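Tryptophan halogenase (Shewanella frigidimarina, PDB 2PYX) is probably a flavin-dependent enzyme of the tryptophan halogenase family, with FAD-linked monooxygenase-type chemistry and tryptophan as a likely substrate. Local coordinates at residues C125-A138 against Q466-P479. Numbering follows the deposited sequence. Where two conformers were deposited one is given.
Sequences CPYWLPHAEQVSFA and QYVLYGMSFNTQLP
Phe137 and Tyr470 bring the backbones of 125-138 and 466-479 closest, their CA atoms 6.4 Å apart where the last turn of helix 462-471 faces the start of helix 137-141; beyond it, the extended chain 476-479 passes beside the short helix 125-128. Tyr470 is the hub. With CG anti to its carbonyl carbon (chi1 -61°), its ring reaches in among Cys125, Trp128 and Leu129. The six-membered ring of Trp128 comes obliquely against the root of the tyrosine, Trp128 CZ3 lying 3.5 Å from Tyr470 CG, with the ring planes inclined at 57°. Cys125, small and polarisable, sets SG 3.4 Å from Tyr470 CE2 in an oblique sulfur-aromatic contact. A tyrosine suits this place because, past the apolar ring, Tyr470 OH donates a 2.6 Å hydrogen bond to Thr476 OG1, tying the helix to the chain that follows its Schellman end; Thr476 OG1 is also bonded to Trp443 O. Cutting Tyr470 back to an alanine removes ring and hydroxyl together, and is likely to open a gap between Cys125, Trp128 and Leu129 and cost Thr476 one of its partners. Leu129 spreads its two methyls, CD1 to Tyr470 CE1 and CD2 to Thr476, while Leu478 CD2 packs against Leu129 CG, and Pro126 meets Pro479 with apolar ring carbons. On the other flank Phe137 CE2 lies 3.5 Å from Tyr467 CD1, and the Gln466 amide stands almost perpendicular to the phenyl plane, its NE2 bonded to Pro448 O. Trp128 NE1 donates to Val135 O at 2.9 Å, within its own segment. Direct contact is thus largely apolar and aromatic, cohesion coming from shape and dispersion; polar linkage comes through intermediaries, a water that accepts from Phe137 N and donates to Tyr470 O, and Asp123, just before 125-138, whose carboxylate bonds both Cys125 N and Gln466 NE2.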
loop_
_atom_site.group_PDB
_atom_site.type_symbol
_atom_site.label_atom_id
_atom_site.label_comp_id
_atom_site.label_asym_id
_atom_site.label_seq_id
_atom_site.Cartn_x
_atom_site.Cartn_y
_atom_site.Cartn_z
ATOM N N CYS A 125 -18.035 12.542 -11.175
ATOM C CA CYS A 125 -16.962 13.480 -11.401
ATOM C C CYS A 125 -17.268 14.579 -12.433
ATOM O O CYS A 125 -17.159 15.756 -12.112
ATOM C CB CYS A 125 -15.669 12.705 -11.680
ATOM S SG CYS A 125 -14.202 13.731 -11.852
ATOM N N PRO A 126 -17.646 14.222 -13.675
ATOM C CA PRO A 126 -17.927 15.312 -14.623
ATOM C C PRO A 126 -19.110 16.213 -14.230
ATOM O O PRO A 126 -19.150 17.358 -14.681
ATOM C CB PRO A 126 -18.219 14.583 -15.941
ATOM C CG PRO A 126 -18.583 13.232 -15.539
ATOM C CD PRO A 126 -17.756 12.912 -14.331
ATOM N N TYR A 127 -20.036 15.692 -13.427
ATOM C CA TYR A 127 -21.150 16.503 -12.887
ATOM C C TYR A 127 -20.718 17.448 -11.777
ATOM O O TYR A 127 -21.365 18.477 -11.548
ATOM C CB TYR A 127 -22.308 15.566 -12.452
ATOM C CG TYR A 127 -22.814 14.778 -13.646
ATOM C CD1 TYR A 127 -23.806 15.290 -14.495
ATOM C CD2 TYR A 127 -22.235 13.558 -14.001
ATOM C CE1 TYR A 127 -24.196 14.596 -15.654
ATOM C CE2 TYR A 127 -22.641 12.856 -15.152
ATOM C CZ TYR A 127 -23.646 13.383 -15.962
ATOM O OH TYR A 127 -23.983 12.657 -17.097
ATOM N N TRP A 128 -19.643 17.091 -11.065
ATOM C CA TRP A 128 -19.078 17.962 -10.061
ATOM C C TRP A 128 -18.275 19.113 -10.686
ATOM O O TRP A 128 -18.236 20.223 -10.166
ATOM C CB TRP A 128 -18.210 17.156 -9.060
ATOM C CG TRP A 128 -17.264 18.041 -8.359
ATOM C CD1 TRP A 128 -17.524 18.840 -7.283
ATOM C CD2 TRP A 128 -15.922 18.317 -8.740
ATOM N NE1 TRP A 128 -16.419 19.543 -6.950
ATOM C CE2 TRP A 128 -15.420 19.268 -7.852
ATOM C CE3 TRP A 128 -15.100 17.853 -9.777
ATOM C CZ2 TRP A 128 -14.121 19.755 -7.947
ATOM C CZ3 TRP A 128 -13.821 18.321 -9.851
ATOM C CH2 TRP A 128 -13.339 19.256 -8.963
ATOM N N LEU A 129 -17.624 18.834 -11.809
ATOM C CA LEU A 129 -16.641 19.731 -12.368
ATOM C C LEU A 129 -17.085 21.208 -12.479
ATOM O O LEU A 129 -16.310 22.113 -12.129
ATOM C CB LEU A 129 -16.190 19.129 -13.706
ATOM C CG LEU A 129 -14.901 19.603 -14.329
ATOM C CD1 LEU A 129 -13.719 19.390 -13.409
ATOM C CD2 LEU A 129 -14.725 18.882 -15.662
ATOM N N PRO A 130 -18.318 21.469 -12.971
ATOM C CA PRO A 130 -18.734 22.881 -13.028
ATOM C C PRO A 130 -18.756 23.595 -11.677
ATOM O O PRO A 130 -18.796 24.827 -11.641
ATOM C CB PRO A 130 -20.157 22.819 -13.611
ATOM C CG PRO A 130 -20.251 21.496 -14.282
ATOM C CD PRO A 130 -19.370 20.568 -13.472
ATOM N N HIS A 131 -18.711 22.840 -10.576
ATOM C CA HIS A 131 -18.891 23.393 -9.222
ATOM C C HIS A 131 -17.600 23.444 -8.422
ATOM O O HIS A 131 -17.615 23.680 -7.221
ATOM C CB HIS A 131 -19.959 22.565 -8.522
ATOM C CG HIS A 131 -21.217 22.463 -9.318
ATOM N ND1 HIS A 131 -22.061 23.540 -9.489
ATOM C CD2 HIS A 131 -21.725 21.459 -10.072
ATOM C CE1 HIS A 131 -23.051 23.188 -10.292
ATOM N NE2 HIS A 131 -22.872 21.931 -10.658
ATOM N N ALA A 132 -16.476 23.281 -9.120
ATOM C CA ALA A 132 -15.172 23.130 -8.477
ATOM C C ALA A 132 -14.742 24.299 -7.594
ATOM O O ALA A 132 -14.009 24.128 -6.627
ATOM C CB ALA A 132 -14.112 22.844 -9.532
ATOM N N GLU A 133 -15.214 25.499 -7.921
ATOM C CA GLU A 133 -14.861 26.682 -7.167
ATOM C C GLU A 133 -15.736 26.826 -5.944
ATOM O O GLU A 133 -15.410 27.626 -5.059
ATOM C CB GLU A 133 -14.960 27.947 -8.035
ATOM C CG GLU A 133 -14.069 27.920 -9.256
ATOM C CD GLU A 133 -12.601 27.672 -8.928
ATOM O OE1 GLU A 133 -12.059 28.357 -8.027
ATOM O OE2 GLU A 133 -11.994 26.782 -9.571
ATOM N N GLN A 134 -16.825 26.059 -5.866
ATOM C CA GLN A 134 -17.719 26.126 -4.717
ATOM C C GLN A 134 -17.575 24.995 -3.698
ATOM O O GLN A 134 -17.852 25.186 -2.519
ATOM C CB GLN A 134 -19.162 26.198 -5.183
ATOM C CG GLN A 134 -19.540 27.582 -5.766
ATOM C CD GLN A 134 -19.048 27.795 -7.193
ATOM O OE1 GLN A 134 -19.199 26.923 -8.031
ATOM N NE2 GLN A 134 -18.447 28.948 -7.461
ATOM N N VAL A 135 -17.164 23.807 -4.148
ATOM C CA VAL A 135 -17.047 22.662 -3.264
ATOM C C VAL A 135 -15.961 21.731 -3.816
ATOM O O VAL A 135 -15.820 21.622 -5.023
ATOM C CB VAL A 135 -18.403 21.913 -3.163
ATOM C CG1 VAL A 135 -18.854 21.341 -4.501
ATOM C CG2 VAL A 135 -18.390 20.846 -2.072
ATOM N N SER A 136 -15.212 21.093 -2.918
ATOM C CA SER A 136 -14.177 20.141 -3.336
ATOM C C SER A 136 -14.803 18.912 -3.911
ATOM O O SER A 136 -15.900 18.512 -3.547
ATOM C CB SER A 136 -13.255 19.762 -2.191
ATOM O OG SER A 136 -13.920 19.031 -1.183
ATOM N N PHE A 137 -14.087 18.269 -4.830
ATOM C CA PHE A 137 -14.520 16.996 -5.336
ATOM C C PHE A 137 -14.795 16.011 -4.196
ATOM O O PHE A 137 -15.850 15.392 -4.142
ATOM C CB PHE A 137 -13.457 16.457 -6.304
ATOM C CG PHE A 137 -13.758 15.091 -6.854
ATOM C CD1 PHE A 137 -14.914 14.828 -7.580
ATOM C CD2 PHE A 137 -12.880 14.047 -6.629
ATOM C CE1 PHE A 137 -15.170 13.551 -8.078
ATOM C CE2 PHE A 137 -13.110 12.789 -7.136
ATOM C CZ PHE A 137 -14.261 12.521 -7.837
ATOM N N ALA A 138 -13.868 15.866 -3.272
ATOM C CA ALA A 138 -14.045 14.872 -2.215
ATOM C C ALA A 138 -15.251 15.181 -1.323
ATOM O O ALA A 138 -16.033 14.283 -1.003
ATOM C CB ALA A 138 -12.811 14.727 -1.370
ATOM N N GLN A 466 -9.078 10.549 -10.070
ATOM C CA GLN A 466 -9.937 11.720 -9.912
ATOM C C GLN A 466 -9.663 12.448 -8.605
ATOM O O GLN A 466 -9.575 13.675 -8.565
ATOM C CB GLN A 466 -11.409 11.286 -9.943
ATOM C CG GLN A 466 -11.820 10.644 -11.273
ATOM C CD GLN A 466 -13.208 10.027 -11.240
ATOM O OE1 GLN A 466 -13.782 9.800 -10.160
ATOM N NE2 GLN A 466 -13.775 9.792 -12.436
ATOM N N TYR A 467 -9.525 11.697 -7.525
ATOM C CA TYR A 467 -9.329 12.331 -6.217
ATOM C C TYR A 467 -8.039 13.145 -6.190
ATOM O O TYR A 467 -7.997 14.226 -5.614
ATOM C CB TYR A 467 -9.277 11.313 -5.101
ATOM C CG TYR A 467 -10.592 10.766 -4.676
ATOM C CD1 TYR A 467 -11.624 11.616 -4.240
ATOM C CD2 TYR A 467 -10.800 9.403 -4.610
ATOM C CE1 TYR A 467 -12.857 11.074 -3.779
ATOM C CE2 TYR A 467 -12.043 8.869 -4.117
ATOM C CZ TYR A 467 -13.052 9.720 -3.729
ATOM O OH TYR A 467 -14.249 9.182 -3.243
ATOM N N VAL A 468 -6.963 12.606 -6.767
ATOM C CA VAL A 468 -5.696 13.328 -6.802
ATOM C C VAL A 468 -5.764 14.481 -7.795
ATOM O O VAL A 468 -5.414 15.626 -7.456
ATOM C CB VAL A 468 -4.501 12.384 -7.074
ATOM C CG1 VAL A 468 -3.201 13.195 -7.299
ATOM C CG2 VAL A 468 -4.316 11.440 -5.895
ATOM N N LEU A 469 -6.195 14.219 -9.023
ATOM C CA LEU A 469 -6.214 15.246 -10.054
ATOM C C LEU A 469 -6.998 16.469 -9.584
ATOM O O LEU A 469 -6.540 17.602 -9.701
ATOM C CB LEU A 469 -6.816 14.676 -11.341
ATOM C CG LEU A 469 -6.647 15.448 -12.633
ATOM C CD1 LEU A 469 -5.200 15.515 -13.075
ATOM C CD2 LEU A 469 -7.447 14.824 -13.757
ATOM N N TYR A 470 -8.211 16.234 -9.099
ATOM C CA TYR A 470 -9.092 17.329 -8.706
ATOM C C TYR A 470 -8.856 17.786 -7.281
ATOM O O TYR A 470 -9.165 18.939 -6.943
ATOM C CB TYR A 470 -10.543 16.988 -8.992
ATOM C CG TYR A 470 -10.733 16.742 -10.479
ATOM C CD1 TYR A 470 -10.384 17.702 -11.445
ATOM C CD2 TYR A 470 -11.137 15.494 -10.944
ATOM C CE1 TYR A 470 -10.456 17.452 -12.791
ATOM C CE2 TYR A 470 -11.235 15.251 -12.324
ATOM C CZ TYR A 470 -10.902 16.202 -13.240
ATOM O OH TYR A 470 -10.968 15.947 -14.589
ATOM N N GLY A 471 -8.296 16.937 -6.429
ATOM C CA GLY A 471 -7.785 17.410 -5.157
ATOM C C GLY A 471 -6.785 18.536 -5.338
ATOM O O GLY A 471 -6.749 19.493 -4.528
HETATM N N MSE A 472 -5.971 18.422 -6.368
HETATM C CA MSE A 472 -4.932 19.385 -6.663
HETATM C C MSE A 472 -5.348 20.442 -7.675
HETATM O O MSE A 472 -4.513 21.117 -8.271
HETATM C CB MSE A 472 -3.653 18.642 -7.083
HETATM C CG MSE A 472 -3.175 17.715 -6.015
HETATM SE SE MSE A 472 -1.419 16.911 -6.457
HETATM C CE MSE A 472 -0.302 18.606 -6.391
ATOM N N SER A 473 -6.657 20.609 -7.873
ATOM C CA SER A 473 -7.213 21.740 -8.628
ATOM C C SER A 473 -6.877 21.760 -10.106
ATOM O O SER A 473 -6.884 22.815 -10.754
ATOM C CB SER A 473 -6.816 23.059 -7.979
ATOM O OG SER A 473 -7.309 23.074 -6.656
ATOM N N PHE A 474 -6.638 20.573 -10.671
ATOM C CA PHE A 474 -6.389 20.487 -12.106
ATOM C C PHE A 474 -7.626 20.891 -12.899
ATOM O O PHE A 474 -8.742 20.529 -12.516
ATOM C CB PHE A 474 -6.006 19.051 -12.426
ATOM C CG PHE A 474 -5.570 18.814 -13.853
ATOM C CD1 PHE A 474 -4.241 18.829 -14.200
ATOM C CD2 PHE A 474 -6.506 18.445 -14.839
ATOM C CE1 PHE A 474 -3.837 18.519 -15.484
ATOM C CE2 PHE A 474 -6.089 18.157 -16.104
ATOM C CZ PHE A 474 -4.773 18.188 -16.437
ATOM N N ASN A 475 -7.438 21.640 -13.974
ATOM C CA ASN A 475 -8.569 22.102 -14.786
ATOM C C ASN A 475 -8.873 21.175 -15.955
ATOM O O ASN A 475 -7.982 20.855 -16.740
ATOM C CB ASN A 475 -8.299 23.504 -15.323
ATOM C CG ASN A 475 -8.307 24.561 -14.239
ATOM O OD1 ASN A 475 -7.396 25.370 -14.169
ATOM N ND2 ASN A 475 -9.349 24.586 -13.417
ATOM N N THR A 476 -10.149 20.784 -16.053
ATOM C CA THR A 476 -10.652 19.950 -17.139
ATOM C C THR A 476 -11.779 20.728 -17.804
ATOM O O THR A 476 -12.641 21.299 -17.115
ATOM C CB THR A 476 -11.158 18.614 -16.617
ATOM O OG1 THR A 476 -10.051 17.886 -16.079
ATOM C CG2 THR A 476 -11.798 17.795 -17.668
ATOM N N GLN A 477 -11.749 20.768 -19.130
ATOM C CA GLN A 477 -12.802 21.398 -19.927
ATOM C C GLN A 477 -14.159 20.829 -19.568
ATOM O O GLN A 477 -14.322 19.601 -19.457
ATOM C CB GLN A 477 -12.498 21.202 -21.420
ATOM C CG GLN A 477 -13.432 21.895 -22.415
ATOM C CD GLN A 477 -12.826 21.965 -23.774
ATOM O OE1 GLN A 477 -12.752 20.969 -24.472
ATOM N NE2 GLN A 477 -12.366 23.150 -24.166
ATOM N N LEU A 478 -15.156 21.691 -19.380
ATOM C CA LEU A 478 -16.489 21.197 -18.993
ATOM C C LEU A 478 -17.161 20.427 -20.121
ATOM O O LEU A 478 -17.059 20.810 -21.286
ATOM C CB LEU A 478 -17.391 22.348 -18.564
ATOM C CG LEU A 478 -16.920 23.260 -17.451
ATOM C CD1 LEU A 478 -18.073 24.191 -17.110
ATOM C CD2 LEU A 478 -16.514 22.476 -16.238
ATOM N N PRO A 479 -17.833 19.316 -19.776
ATOM C CA PRO A 479 -18.698 18.617 -20.729
ATOM C C PRO A 479 -19.750 19.549 -21.298
ATOM O O PRO A 479 -20.234 20.439 -20.595
ATOM C CB PRO A 479 -19.390 17.563 -19.872
ATOM C CG PRO A 479 -18.487 17.352 -18.746
ATOM C CD PRO A 479 -17.796 18.636 -18.466
HETATM O O HOH W 1 -11.216 19.199 -5.050
#